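PDB 6OFT: probable zinc protease PqqL from Escherichia coli, which probably cleaves peptide bonds as a periplasmic zinc metalloendopeptidase of the M16 family, present here as the first half of the protein. Local coordinates for residues Leu36-Gly41 with Arg192-Asn197; Ser92-Val97 with Ser388-Thr393; Tyr98-Pro103 with Ala115-Trp120. One frame throughout, in Å; residues are numbered along the deposited sequence.

Contact 1 (Leu36-Gly41 with Arg192-Asn197); sequences LQIHTG and RWYQPN
At the end of strand 31-38 in the M16 peptidase domain, Ile38 and Thr40 pack on two aromatic rings, Tyr194 and Trp193, where helix 183-193 gives way to a turn. Two CH-pi contacts carry the interface. Ile38 lays CG1 over one face of the Tyr194 ring, 4.0 Å from the centroid and 29° off the ring normal. CD1 lies near the CD2-CE2 side of that ring, and CG2 is on the CE1 side, so the isoleucine spans the ring. Thr40 places CG2 over the five-membered ring of Trp193, 3.9 Å from its centroid and 22° off the normal. With OG1 beside the backbone N (chi1 -59°), CG2 is anti to that N and turned over the indole. The hydroxyl OG1 comes 3.4 Å from Trp193 CE3, but its hydrogen bonds are to Asn198 and Asn231. CG of Arg192 lies on the opposite face of the indole, which is therefore held between the two. Tyr194 is the centre of an inverse gamma turn, which redirects the chain just after the helix. The tyrosine side chain lies about 5 Å from that of Glu57, the predicted proton acceptor, and its OH bonds to Tyr98 OH. Strands 96-103 and 199-205 flank strand 31-38 in the sheet. Thr96 and Met199, from these two strands, touch both Ile38 and Tyr194.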
ATOM      1  N   LEU A  36       5.092  11.232 -12.264  1.00 19.43           N
ATOM      2  CA  LEU A  36       4.871  12.500 -11.590  1.00 18.89           C
ATOM      3  C   LEU A  36       3.981  12.191 -10.382  1.00 23.61           C
ATOM      4  O   LEU A  36       2.841  11.722 -10.530  1.00 22.53           O
ATOM      5  CB  LEU A  36       4.234  13.567 -12.502  1.00 18.42           C
ATOM      6  CG  LEU A  36       3.836  14.881 -11.787  1.00 22.75           C
ATOM      7  CD1 LEU A  36       5.090  15.614 -11.195  1.00 21.92           C
ATOM      8  CD2 LEU A  36       3.011  15.794 -12.717  1.00 23.09           C
ATOM      9  N   GLN A  37       4.517  12.456  -9.189  1.00 20.41           N
ATOM     10  CA  GLN A  37       3.839  12.176  -7.938  1.00 19.92           C
ATOM     11  C   GLN A  37       3.370  13.444  -7.230  1.00 23.27           C
ATOM     12  O   GLN A  37       4.180  14.258  -6.805  1.00 21.17           O
ATOM     13  CB  GLN A  37       4.752  11.301  -7.039  1.00 20.98           C
ATOM     14  CG  GLN A  37       4.265  11.090  -5.598  1.00 20.30           C
ATOM     15  CD  GLN A  37       5.335  10.417  -4.793  1.00 27.93           C
ATOM     16  OE1 GLN A  37       6.425  10.957  -4.593  1.00 23.07           O
ATOM     17  NE2 GLN A  37       5.067   9.213  -4.338  1.00 22.07           N
ATOM     18  N   ILE A  38       2.045  13.585  -7.090  1.00 20.20           N
ATOM     19  CA  ILE A  38       1.423  14.695  -6.371  1.00 20.97           C
ATOM     20  C   ILE A  38       1.229  14.156  -4.973  1.00 24.44           C
ATOM     21  O   ILE A  38       0.566  13.136  -4.819  1.00 22.89           O
ATOM     22  CB  ILE A  38       0.062  15.155  -7.001  1.00 23.35           C
ATOM     23  CG1 ILE A  38       0.108  15.245  -8.568  1.00 23.01           C
ATOM     24  CG2 ILE A  38      -0.451  16.449  -6.355  1.00 24.73           C
ATOM     25  CD1 ILE A  38       1.140  16.159  -9.240  1.00 25.16           C
ATOM     26  N   HIS A  39       1.755  14.848  -3.958  1.00 22.67           N
ATOM     27  CA  HIS A  39       1.668  14.376  -2.569  1.00 22.61           C
ATOM     28  C   HIS A  39       0.320  14.672  -1.907  1.00 25.94           C
ATOM     29  O   HIS A  39       0.261  14.933  -0.689  1.00 24.96           O
ATOM     30  CB  HIS A  39       2.843  14.919  -1.743  1.00 23.59           C
ATOM     31  CG  HIS A  39       4.177  14.399  -2.189  1.00 27.02           C
ATOM     32  ND1 HIS A  39       4.840  13.421  -1.478  1.00 29.15           N
ATOM     33  CD2 HIS A  39       4.934  14.755  -3.254  1.00 29.11           C
ATOM     34  CE1 HIS A  39       5.976  13.206  -2.126  1.00 28.88           C
ATOM     35  NE2 HIS A  39       6.075  13.989  -3.203  1.00 29.09           N
ATOM     36  N   THR A  40      -0.764  14.621  -2.719  1.00 20.79           N
ATOM     37  CA  THR A  40      -2.136  14.874  -2.285  1.00 19.99           C
ATOM     38  C   THR A  40      -3.060  13.914  -3.018  1.00 25.19           C
ATOM     39  O   THR A  40      -2.971  13.785  -4.249  1.00 24.97           O
ATOM     40  CB  THR A  40      -2.560  16.331  -2.586  1.00 24.08           C
ATOM     41  OG1 THR A  40      -1.697  17.247  -1.926  1.00 21.86           O
ATOM     42  CG2 THR A  40      -4.033  16.621  -2.205  1.00 21.02           C
ATOM     43  N   GLY A  41      -3.929  13.271  -2.241  1.00 20.61           N
ATOM     44  CA  GLY A  41      -4.986  12.380  -2.694  1.00 19.65           C
ATOM     45  C   GLY A  41      -6.337  12.828  -2.158  1.00 24.07           C
ATOM     46  O   GLY A  41      -6.560  14.016  -1.931  1.00 24.53           O
ATOM     47  N   ARG A 192      -4.829  24.605  -6.008  1.00 26.30           N
ATOM     48  CA  ARG A 192      -4.540  24.538  -4.573  1.00 26.71           C
ATOM     49  C   ARG A 192      -3.413  23.540  -4.269  1.00 30.09           C
ATOM     50  O   ARG A 192      -2.538  23.838  -3.455  1.00 29.10           O
ATOM     51  CB  ARG A 192      -5.815  24.125  -3.791  1.00 26.96           C
ATOM     52  CG  ARG A 192      -5.653  24.049  -2.261  1.00 35.26           C
ATOM     53  CD  ARG A 192      -6.868  24.544  -1.472  1.00 40.65           C
ATOM     54  NE  ARG A 192      -8.106  23.863  -1.851  1.00 48.42           N
ATOM     55  CZ  ARG A 192      -9.160  24.467  -2.388  1.00 66.41           C
ATOM     56  NH1 ARG A 192      -9.154  25.779  -2.582  1.00 64.45           N
ATOM     57  NH2 ARG A 192     -10.231  23.766  -2.720  1.00 51.35           N
ATOM     58  N   TRP A 193      -3.457  22.345  -4.899  1.00 25.71           N
ATOM     59  CA  TRP A 193      -2.540  21.251  -4.597  1.00 24.07           C
ATOM     60  C   TRP A 193      -1.469  20.973  -5.645  1.00 26.69           C
ATOM     61  O   TRP A 193      -0.429  20.407  -5.290  1.00 26.98           O
ATOM     62  CB  TRP A 193      -3.353  19.974  -4.309  1.00 22.26           C
ATOM     63  CG  TRP A 193      -4.330  20.151  -3.180  1.00 23.67           C
ATOM     64  CD1 TRP A 193      -5.683  20.297  -3.283  1.00 26.79           C
ATOM     65  CD2 TRP A 193      -4.012  20.309  -1.789  1.00 23.77           C
ATOM     66  NE1 TRP A 193      -6.236  20.488  -2.037  1.00 26.50           N
ATOM     67  CE2 TRP A 193      -5.236  20.487  -1.098  1.00 28.04           C
ATOM     68  CE3 TRP A 193      -2.813  20.287  -1.048  1.00 24.59           C
ATOM     69  CZ2 TRP A 193      -5.294  20.654   0.295  1.00 27.54           C
ATOM     70  CZ3 TRP A 193      -2.879  20.420   0.332  1.00 26.10           C
ATOM     71  CH2 TRP A 193      -4.106  20.601   0.988  1.00 27.17           C
ATOM     72  N   TYR A 194      -1.715  21.319  -6.927  1.00 22.71           N
ATOM     73  CA  TYR A 194      -0.742  21.083  -8.010  1.00 22.04           C
ATOM     74  C   TYR A 194       0.190  22.269  -8.184  1.00 26.94           C
ATOM     75  O   TYR A 194       0.032  23.086  -9.105  1.00 28.47           O
ATOM     76  CB  TYR A 194      -1.419  20.694  -9.346  1.00 21.98           C
ATOM     77  CG  TYR A 194      -2.012  19.303  -9.390  1.00 21.43           C
ATOM     78  CD1 TYR A 194      -3.023  18.926  -8.507  1.00 23.15           C
ATOM     79  CD2 TYR A 194      -1.645  18.400 -10.386  1.00 21.86           C
ATOM     80  CE1 TYR A 194      -3.596  17.654  -8.564  1.00 24.39           C
ATOM     81  CE2 TYR A 194      -2.249  17.146 -10.487  1.00 22.16           C
ATOM     82  CZ  TYR A 194      -3.225  16.778  -9.574  1.00 29.10           C
ATOM     83  OH  TYR A 194      -3.795  15.533  -9.647  1.00 27.22           O
ATOM     84  N   GLN A 195       1.134  22.385  -7.252  1.00 23.63           N
ATOM     85  CA  GLN A 195       2.179  23.413  -7.218  1.00 23.95           C
ATOM     86  C   GLN A 195       3.510  22.689  -6.988  1.00 26.97           C
ATOM     87  O   GLN A 195       3.462  21.601  -6.406  1.00 24.88           O
ATOM     88  CB  GLN A 195       1.883  24.512  -6.169  1.00 25.50           C
ATOM     89  CG  GLN A 195       0.615  25.374  -6.473  1.00 26.31           C
ATOM     90  CD  GLN A 195       0.501  25.952  -7.883  1.00 35.28           C
ATOM     91  OE1 GLN A 195       1.476  26.099  -8.610  1.00 33.85           O
ATOM     92  NE2 GLN A 195      -0.707  26.305  -8.313  1.00 23.62           N
ATOM     93  N   PRO A 196       4.666  23.205  -7.510  1.00 22.41           N
ATOM     94  CA  PRO A 196       5.922  22.428  -7.473  1.00 22.14           C
ATOM     95  C   PRO A 196       6.395  21.864  -6.143  1.00 26.26           C
ATOM     96  O   PRO A 196       6.897  20.753  -6.155  1.00 26.07           O
ATOM     97  CB  PRO A 196       6.961  23.403  -8.050  1.00 23.71           C
ATOM     98  CG  PRO A 196       6.186  24.227  -8.974  1.00 27.92           C
ATOM     99  CD  PRO A 196       4.850  24.440  -8.302  1.00 23.83           C
ATOM    100  N   ASN A 197       6.224  22.576  -5.019  1.00 25.55           N
ATOM    101  CA  ASN A 197       6.693  22.119  -3.704  1.00 25.78           C
ATOM    102  C   ASN A 197       5.898  20.910  -3.141  1.00 29.69           C
ATOM    103  O   ASN A 197       6.280  20.359  -2.105  1.00 30.00           O
ATOM    104  CB  ASN A 197       6.725  23.292  -2.710  1.00 27.86           C
ATOM    105  CG  ASN A 197       5.369  23.745  -2.223  1.00 36.57           C
ATOM    106  OD1 ASN A 197       4.358  23.661  -2.928  1.00 29.00           O
ATOM    107  ND2 ASN A 197       5.322  24.248  -0.999  1.00 29.60           N
TER

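Contact 2 (Ser92-Val97 with Ser388-Thr393); sequences SYDETV and SSLNNT
Leu390, in the last turns of helix 378-391, sets CD1 against Asp94 and Glu95 and CD2 against Asp94 alone, just before strand 96-103. The leucine CG is anti to the backbone N (chi1 178°), which extends the branch from the helix toward the loop. CD1 does most of the touching. It lies 3.6 Å from Asp94 O. Glu95 OE1 is also 3.6 Å from Leu390 CD1. CD2 reaches Asp94 CB at 3.9 Å. The Asp94 and Leu390 side chains cross at about a right angle. Glu95 CG sits between its backbone N and carbonyl carbon (chi1 59°), and the chain is extended beyond it, so CB, CG and the carboxylate all run past CD1. The contact is van der Waals only: methyls against side-chain carbons, a carbonyl oxygen and carboxylate oxygens. Both acids are held by polar partners. Asp94 OD2 forms a salt bridge with Lys312. Glu95 OE1 accepts from Gln37 NE2 and OE2 bonds to Tyr90 OH, two grips that fix the carboxylate. Ser92 OG accepts from Glu95 N at 3.2 Å and, weakly, from Asp94 N. The loop thus contains an ST motif, and a helix C-terminal end meets it at the start of a strand in the M16 peptidase domain, whose zinc site is predicted.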
ATOM      1  N   SER A  92      -5.090   7.815  -4.828  1.00 19.66           N
ATOM      2  CA  SER A  92      -5.299   7.054  -3.599  1.00 18.86           C
ATOM      3  C   SER A  92      -5.657   8.060  -2.506  1.00 22.85           C
ATOM      4  O   SER A  92      -5.899   9.236  -2.794  1.00 22.20           O
ATOM      5  CB  SER A  92      -4.039   6.268  -3.237  1.00 19.84           C
ATOM      6  OG  SER A  92      -2.971   7.135  -2.873  1.00 28.20           O
ATOM      7  N   TYR A  93      -5.691   7.608  -1.261  1.00 20.83           N
ATOM      8  CA  TYR A  93      -5.953   8.486  -0.122  1.00 20.85           C
ATOM      9  C   TYR A  93      -4.838   9.530   0.023  1.00 24.63           C
ATOM     10  O   TYR A  93      -5.103  10.676   0.346  1.00 25.74           O
ATOM     11  CB  TYR A  93      -5.966   7.643   1.167  1.00 22.31           C
ATOM     12  CG  TYR A  93      -7.102   6.659   1.253  1.00 24.74           C
ATOM     13  CD1 TYR A  93      -8.372   7.066   1.648  1.00 26.36           C
ATOM     14  CD2 TYR A  93      -6.899   5.303   0.996  1.00 26.45           C
ATOM     15  CE1 TYR A  93      -9.422   6.158   1.751  1.00 27.01           C
ATOM     16  CE2 TYR A  93      -7.949   4.388   1.079  1.00 27.61           C
ATOM     17  CZ  TYR A  93      -9.205   4.819   1.473  1.00 31.90           C
ATOM     18  OH  TYR A  93     -10.242   3.932   1.602  1.00 34.62           O
ATOM     19  N   ASP A  94      -3.599   9.115  -0.227  1.00 21.92           N
ATOM     20  CA  ASP A  94      -2.365   9.867   0.018  1.00 22.18           C
ATOM     21  C   ASP A  94      -1.748  10.609  -1.151  1.00 23.29           C
ATOM     22  O   ASP A  94      -0.939  11.508  -0.925  1.00 21.99           O
ATOM     23  CB  ASP A  94      -1.302   8.903   0.576  1.00 24.04           C
ATOM     24  CG  ASP A  94      -1.791   7.980   1.661  1.00 35.10           C
ATOM     25  OD1 ASP A  94      -2.279   8.485   2.695  1.00 37.20           O
ATOM     26  OD2 ASP A  94      -1.699   6.760   1.477  1.00 41.16           O
ATOM     27  N   GLU A  95      -2.037  10.185  -2.388  1.00 18.95           N
ATOM     28  CA  GLU A  95      -1.376  10.768  -3.551  1.00 19.38           C
ATOM     29  C   GLU A  95      -2.129  10.564  -4.857  1.00 24.27           C
ATOM     30  O   GLU A  95      -3.062   9.750  -4.945  1.00 22.83           O
ATOM     31  CB  GLU A  95       0.044  10.144  -3.709  1.00 20.25           C
ATOM     32  CG  GLU A  95       0.013   8.635  -3.879  1.00 23.92           C
ATOM     33  CD  GLU A  95       1.320   7.874  -3.972  1.00 32.95           C
ATOM     34  OE1 GLU A  95       2.398   8.505  -4.021  1.00 34.95           O
ATOM     35  OE2 GLU A  95       1.256   6.626  -4.006  1.00 28.55           O
ATOM     36  N   THR A  96      -1.654  11.278  -5.887  1.00 20.16           N
ATOM     37  CA  THR A  96      -2.109  11.170  -7.268  1.00 19.92           C
ATOM     38  C   THR A  96      -0.824  10.974  -8.049  1.00 21.38           C
ATOM     39  O   THR A  96       0.111  11.759  -7.884  1.00 20.56           O
ATOM     40  CB  THR A  96      -2.867  12.416  -7.736  1.00 22.10           C
ATOM     41  OG1 THR A  96      -3.757  12.851  -6.714  1.00 26.07           O
ATOM     42  CG2 THR A  96      -3.648  12.148  -8.995  1.00 16.62           C
ATOM     43  N   VAL A  97      -0.739   9.906  -8.840  1.00 18.15           N
ATOM     44  CA  VAL A  97       0.491   9.608  -9.584  1.00 17.88           C
ATOM     45  C   VAL A  97       0.181   9.436 -11.067  1.00 22.07           C
ATOM     46  O   VAL A  97      -0.784   8.737 -11.414  1.00 21.01           O
ATOM     47  CB  VAL A  97       1.267   8.382  -8.986  1.00 21.93           C
ATOM     48  CG1 VAL A  97       2.552   8.088  -9.766  1.00 21.35           C
ATOM     49  CG2 VAL A  97       1.614   8.603  -7.512  1.00 22.01           C
ATOM     50  N   SER A 388       8.792   5.317  -0.723  1.00 21.89           N
ATOM     51  CA  SER A 388       9.785   5.996   0.127  1.00 21.68           C
ATOM     52  C   SER A 388       9.577   7.497   0.059  1.00 24.70           C
ATOM     53  O   SER A 388       9.631   8.189   1.081  1.00 25.87           O
ATOM     54  CB  SER A 388      11.206   5.643  -0.317  1.00 24.47           C
ATOM     55  OG  SER A 388      11.356   4.239  -0.292  1.00 32.30           O
ATOM     56  N   SER A 389       9.292   7.991  -1.141  1.00 20.61           N
ATOM     57  CA  SER A 389       9.017   9.403  -1.401  1.00 20.67           C
ATOM     58  C   SER A 389       7.752   9.878  -0.673  1.00 27.77           C
ATOM     59  O   SER A 389       7.758  10.950  -0.044  1.00 28.87           O
ATOM     60  CB  SER A 389       8.881   9.645  -2.899  1.00 21.70           C
ATOM     61  OG  SER A 389       8.635  11.016  -3.157  1.00 26.63           O
ATOM     62  N   LEU A 390       6.679   9.080  -0.749  1.00 24.48           N
ATOM     63  CA  LEU A 390       5.414   9.421  -0.096  1.00 24.32           C
ATOM     64  C   LEU A 390       5.556   9.491   1.446  1.00 29.49           C
ATOM     65  O   LEU A 390       5.031  10.409   2.084  1.00 29.42           O
ATOM     66  CB  LEU A 390       4.349   8.395  -0.502  1.00 23.64           C
ATOM     67  CG  LEU A 390       2.965   8.557   0.128  1.00 29.17           C
ATOM     68  CD1 LEU A 390       2.167   9.626  -0.576  1.00 30.22           C
ATOM     69  CD2 LEU A 390       2.204   7.233   0.131  1.00 30.64           C
ATOM     70  N   ASN A 391       6.277   8.524   2.024  1.00 27.42           N
ATOM     71  CA  ASN A 391       6.432   8.397   3.470  1.00 27.66           C
ATOM     72  C   ASN A 391       7.595   9.147   4.063  1.00 31.89           C
ATOM     73  O   ASN A 391       7.730   9.138   5.286  1.00 30.53           O
ATOM     74  CB  ASN A 391       6.508   6.920   3.856  1.00 27.14           C
ATOM     75  CG  ASN A 391       5.212   6.203   3.599  1.00 43.40           C
ATOM     76  OD1 ASN A 391       5.100   5.387   2.684  1.00 28.99           O
ATOM     77  ND2 ASN A 391       4.202   6.507   4.392  1.00 41.21           N
ATOM     78  N   ASN A 392       8.436   9.786   3.210  1.00 29.24           N
ATOM     79  CA  ASN A 392       9.656  10.513   3.586  1.00 29.61           C
ATOM     80  C   ASN A 392      10.590   9.599   4.413  1.00 32.53           C
ATOM     81  O   ASN A 392      11.083   9.960   5.484  1.00 32.17           O
ATOM     82  CB  ASN A 392       9.324  11.861   4.271  1.00 35.06           C
ATOM     83  CG  ASN A 392      10.498  12.807   4.409  1.00 60.74           C
ATOM     84  OD1 ASN A 392      11.355  12.934   3.519  1.00 57.83           O
ATOM     85  ND2 ASN A 392      10.558  13.499   5.537  1.00 51.40           N
ATOM     86  N   THR A 393      10.763   8.364   3.919  1.00 28.19           N
ATOM     87  CA  THR A 393      11.591   7.354   4.565  1.00 26.70           C
ATOM     88  C   THR A 393      12.726   7.029   3.626  1.00 29.35           C
ATOM     89  O   THR A 393      12.510   7.004   2.413  1.00 29.40           O
ATOM     90  CB  THR A 393      10.796   6.092   4.939  1.00 30.13           C
ATOM     91  OG1 THR A 393      10.216   5.532   3.764  1.00 27.17           O
ATOM     92  CG2 THR A 393       9.744   6.338   6.020  1.00 27.58           C
TER

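Contact 3 (Tyr98-Pro103 with Ala115-Trp120); sequences YQVSLP and AIFSEW
Tyr98 and Val100 of strand 98-103 meet Phe117 and Trp120 of helix 115-120, with no hydrogen bond between the two segments. Their axes run antiparallel at 179° and approach to 10.9 Å, a spacing bridged by the large rings of Phe117 and Trp120.

The aliphatic-to-aromatic contacts come from Val100 and from the CB of Tyr98. Val100 CG2 is 3.8 Å from Phe117 CZ, near CE2 as well. Its place anti to the valine carbonyl carbon turns it toward Phe117, and the two side chains slide past each other in opposite directions. Tyr98 CB meets Trp120 CZ3 at 3.8 Å and Phe117 CE1 at 4.1 Å, so this one carbon touches both aromatic residues of the helix.

A ring edge meets a carbonyl next. Tyr98 O lies in the plane of the Phe117 ring, 3.6 Å from CE1.

The third kind is the pair of Tyr98 and Trp120. The tyrosine ring and the indole six-membered ring have centroids 5.6 Å apart and planes at 39°, an oblique meeting. Within the helix, Ile116 CG2 covers one face of the indole, 3.5 Å above its plane. The Tyr98 side chain lies about 4 Å from that of Glu57.

Helix 107-122 thus packs on one face of the six-stranded sheet. Phe117 also touches Leu34 and Leu36 of strand 31-38 and meets Phe201 of strand 199-205 edge-to-face. Phe76 of helix 71-77 touches Val100, and Val72 touches Trp120.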
ATOM      1  N   TYR A  98       1.035  10.038 -11.933  1.00 19.31           N
ATOM      2  CA  TYR A  98       0.939  10.010 -13.397  1.00 18.58           C
ATOM      3  C   TYR A  98       2.135   9.255 -13.931  1.00 20.88           C
ATOM      4  O   TYR A  98       3.276   9.593 -13.602  1.00 17.16           O
ATOM      5  CB  TYR A  98       0.843  11.443 -13.949  1.00 18.72           C
ATOM      6  CG  TYR A  98      -0.358  12.176 -13.396  1.00 18.39           C
ATOM      7  CD1 TYR A  98      -1.595  12.094 -14.023  1.00 20.14           C
ATOM      8  CD2 TYR A  98      -0.271  12.910 -12.209  1.00 17.79           C
ATOM      9  CE1 TYR A  98      -2.714  12.725 -13.494  1.00 20.12           C
ATOM     10  CE2 TYR A  98      -1.385  13.539 -11.667  1.00 16.84           C
ATOM     11  CZ  TYR A  98      -2.602  13.455 -12.322  1.00 24.21           C
ATOM     12  OH  TYR A  98      -3.699  14.114 -11.844  1.00 21.98           O
ATOM     13  N   GLN A  99       1.871   8.178 -14.685  1.00 18.46           N
ATOM     14  CA  GLN A  99       2.911   7.221 -15.072  1.00 19.14           C
ATOM     15  C   GLN A  99       3.060   7.024 -16.565  1.00 24.16           C
ATOM     16  O   GLN A  99       2.068   6.834 -17.271  1.00 22.29           O
ATOM     17  CB  GLN A  99       2.647   5.843 -14.393  1.00 19.90           C
ATOM     18  CG  GLN A  99       2.383   5.905 -12.863  1.00 21.64           C
ATOM     19  CD  GLN A  99       1.761   4.641 -12.288  1.00 34.56           C
ATOM     20  OE1 GLN A  99       0.920   3.994 -12.907  1.00 33.85           O
ATOM     21  NE2 GLN A  99       2.144   4.270 -11.070  1.00 18.84           N
ATOM     22  N   VAL A 100       4.320   7.083 -17.042  1.00 21.00           N
ATOM     23  CA  VAL A 100       4.672   6.812 -18.432  1.00 20.46           C
ATOM     24  C   VAL A 100       5.934   5.902 -18.433  1.00 24.40           C
ATOM     25  O   VAL A 100       6.910   6.194 -17.745  1.00 23.25           O
ATOM     26  CB  VAL A 100       4.872   8.074 -19.323  1.00 23.03           C
ATOM     27  CG1 VAL A 100       5.164   7.685 -20.780  1.00 22.07           C
ATOM     28  CG2 VAL A 100       3.673   9.025 -19.258  1.00 22.53           C
ATOM     29  N   SER A 101       5.888   4.811 -19.203  1.00 20.01           N
ATOM     30  CA  SER A 101       7.002   3.899 -19.431  1.00 19.46           C
ATOM     31  C   SER A 101       7.251   3.928 -20.936  1.00 21.87           C
ATOM     32  O   SER A 101       6.318   3.725 -21.713  1.00 19.25           O
ATOM     33  CB  SER A 101       6.645   2.477 -19.001  1.00 23.48           C
ATOM     34  OG  SER A 101       7.803   1.650 -19.045  1.00 29.93           O
ATOM     35  N   LEU A 102       8.483   4.233 -21.351  1.00 19.15           N
ATOM     36  CA  LEU A 102       8.812   4.306 -22.771  1.00 19.77           C
ATOM     37  C   LEU A 102      10.277   3.935 -23.005  1.00 24.71           C
ATOM     38  O   LEU A 102      11.055   3.972 -22.047  1.00 23.81           O
ATOM     39  CB  LEU A 102       8.498   5.730 -23.330  1.00 19.87           C
ATOM     40  CG  LEU A 102       9.494   6.873 -23.057  1.00 23.85           C
ATOM     41  CD1 LEU A 102       9.352   7.957 -24.096  1.00 23.49           C
ATOM     42  CD2 LEU A 102       9.320   7.470 -21.658  1.00 24.28           C
ATOM     43  N   PRO A 103      10.700   3.635 -24.262  1.00 22.07           N
ATOM     44  CA  PRO A 103      12.131   3.394 -24.505  1.00 21.77           C
ATOM     45  C   PRO A 103      12.958   4.673 -24.312  1.00 24.78           C
ATOM     46  O   PRO A 103      12.422   5.779 -24.411  1.00 22.88           O
ATOM     47  CB  PRO A 103      12.175   2.965 -25.981  1.00 24.04           C
ATOM     48  CG  PRO A 103      10.763   2.669 -26.366  1.00 27.87           C
ATOM     49  CD  PRO A 103       9.930   3.560 -25.519  1.00 23.52           C
ATOM     50  N   ALA A 115       7.401  17.310 -21.955  1.00 21.53           N
ATOM     51  CA  ALA A 115       6.613  18.504 -22.286  1.00 21.09           C
ATOM     52  C   ALA A 115       5.160  18.318 -21.822  1.00 25.62           C
ATOM     53  O   ALA A 115       4.577  19.258 -21.277  1.00 25.30           O
ATOM     54  CB  ALA A 115       6.672  18.780 -23.772  1.00 22.20           C
ATOM     55  N   ILE A 116       4.614  17.079 -21.961  1.00 22.27           N
ATOM     56  CA  ILE A 116       3.277  16.706 -21.479  1.00 21.19           C
ATOM     57  C   ILE A 116       3.254  16.769 -19.937  1.00 23.34           C
ATOM     58  O   ILE A 116       2.287  17.276 -19.376  1.00 23.54           O
ATOM     59  CB  ILE A 116       2.814  15.330 -22.042  1.00 23.50           C
ATOM     60  CG1 ILE A 116       2.569  15.406 -23.577  1.00 24.22           C
ATOM     61  CG2 ILE A 116       1.557  14.823 -21.315  1.00 23.42           C
ATOM     62  CD1 ILE A 116       2.400  14.082 -24.294  1.00 24.15           C
ATOM     63  N   PHE A 117       4.313  16.273 -19.258  1.00 20.72           N
ATOM     64  CA  PHE A 117       4.394  16.317 -17.787  1.00 20.70           C
ATOM     65  C   PHE A 117       4.399  17.759 -17.277  1.00 25.49           C
ATOM     66  O   PHE A 117       3.753  18.056 -16.270  1.00 25.67           O
ATOM     67  CB  PHE A 117       5.616  15.547 -17.246  1.00 21.51           C
ATOM     68  CG  PHE A 117       5.411  14.061 -17.023  1.00 21.82           C
ATOM     69  CD1 PHE A 117       4.575  13.601 -16.015  1.00 23.46           C
ATOM     70  CD2 PHE A 117       6.109  13.124 -17.780  1.00 23.41           C
ATOM     71  CE1 PHE A 117       4.423  12.230 -15.778  1.00 24.50           C
ATOM     72  CE2 PHE A 117       5.963  11.754 -17.535  1.00 26.04           C
ATOM     73  CZ  PHE A 117       5.119  11.316 -16.540  1.00 24.26           C
ATOM     74  N   SER A 118       5.119  18.655 -17.981  1.00 22.48           N
ATOM     75  CA  SER A 118       5.190  20.077 -17.645  1.00 22.52           C
ATOM     76  C   SER A 118       3.786  20.745 -17.645  1.00 25.02           C
ATOM     77  O   SER A 118       3.477  21.518 -16.742  1.00 24.26           O
ATOM     78  CB  SER A 118       6.123  20.795 -18.608  1.00 26.41           C
ATOM     79  OG  SER A 118       6.395  22.100 -18.140  1.00 40.55           O
ATOM     80  N   GLU A 119       2.932  20.384 -18.615  1.00 21.26           N
ATOM     81  CA  GLU A 119       1.567  20.885 -18.735  1.00 21.83           C
ATOM     82  C   GLU A 119       0.594  20.219 -17.776  1.00 25.09           C
ATOM     83  O   GLU A 119      -0.370  20.853 -17.372  1.00 22.94           O
ATOM     84  CB  GLU A 119       1.067  20.808 -20.181  1.00 23.52           C
ATOM     85  CG  GLU A 119       1.959  21.620 -21.104  1.00 30.05           C
ATOM     86  CD  GLU A 119       1.222  22.535 -22.051  1.00 41.58           C
ATOM     87  OE1 GLU A 119       0.024  22.290 -22.327  1.00 32.29           O
ATOM     88  OE2 GLU A 119       1.854  23.506 -22.520  1.00 46.70           O
ATOM     89  N   TRP A 120       0.834  18.954 -17.384  1.00 22.74           N
ATOM     90  CA  TRP A 120      -0.042  18.342 -16.391  1.00 22.21           C
ATOM     91  C   TRP A 120       0.181  19.073 -15.051  1.00 25.69           C
ATOM     92  O   TRP A 120      -0.757  19.224 -14.274  1.00 24.80           O
ATOM     93  CB  TRP A 120       0.278  16.848 -16.235  1.00 20.68           C
ATOM     94  CG  TRP A 120      -0.278  15.967 -17.317  1.00 20.99           C
ATOM     95  CD1 TRP A 120      -1.295  16.260 -18.184  1.00 24.18           C
ATOM     96  CD2 TRP A 120       0.139  14.632 -17.621  1.00 20.44           C
ATOM     97  NE1 TRP A 120      -1.552  15.177 -18.995  1.00 23.45           N
ATOM     98  CE2 TRP A 120      -0.698  14.155 -18.657  1.00 23.98           C
ATOM     99  CE3 TRP A 120       1.127  13.772 -17.095  1.00 21.12           C
ATOM    100  CZ2 TRP A 120      -0.573  12.865 -19.186  1.00 22.41           C
ATOM    101  CZ3 TRP A 120       1.244  12.491 -17.618  1.00 22.07           C
ATOM    102  CH2 TRP A 120       0.394  12.047 -18.643  1.00 22.42           C
TER

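How the contacts relate
All three contacts reach one six-stranded mixed sheet, in which strands 31-38 and 96-103 are antiparallel neighbours. Contacts 1 and 2 have centres 10 Å apart and contacts 1 and 3 about 15 Å. Contacts 2 and 3 are 18 Å apart and share strand 96-103, one at its start and the other further along. Along the chain, contact 3 is the most local, and it falls between the two segments of each of the others. Contacts 1 and 2 interleave. Contact 2 is the longest link, bringing in a helix from late in the chain. Segments far apart in sequence thus converge on neighbouring strands beside the predicted catalytic site.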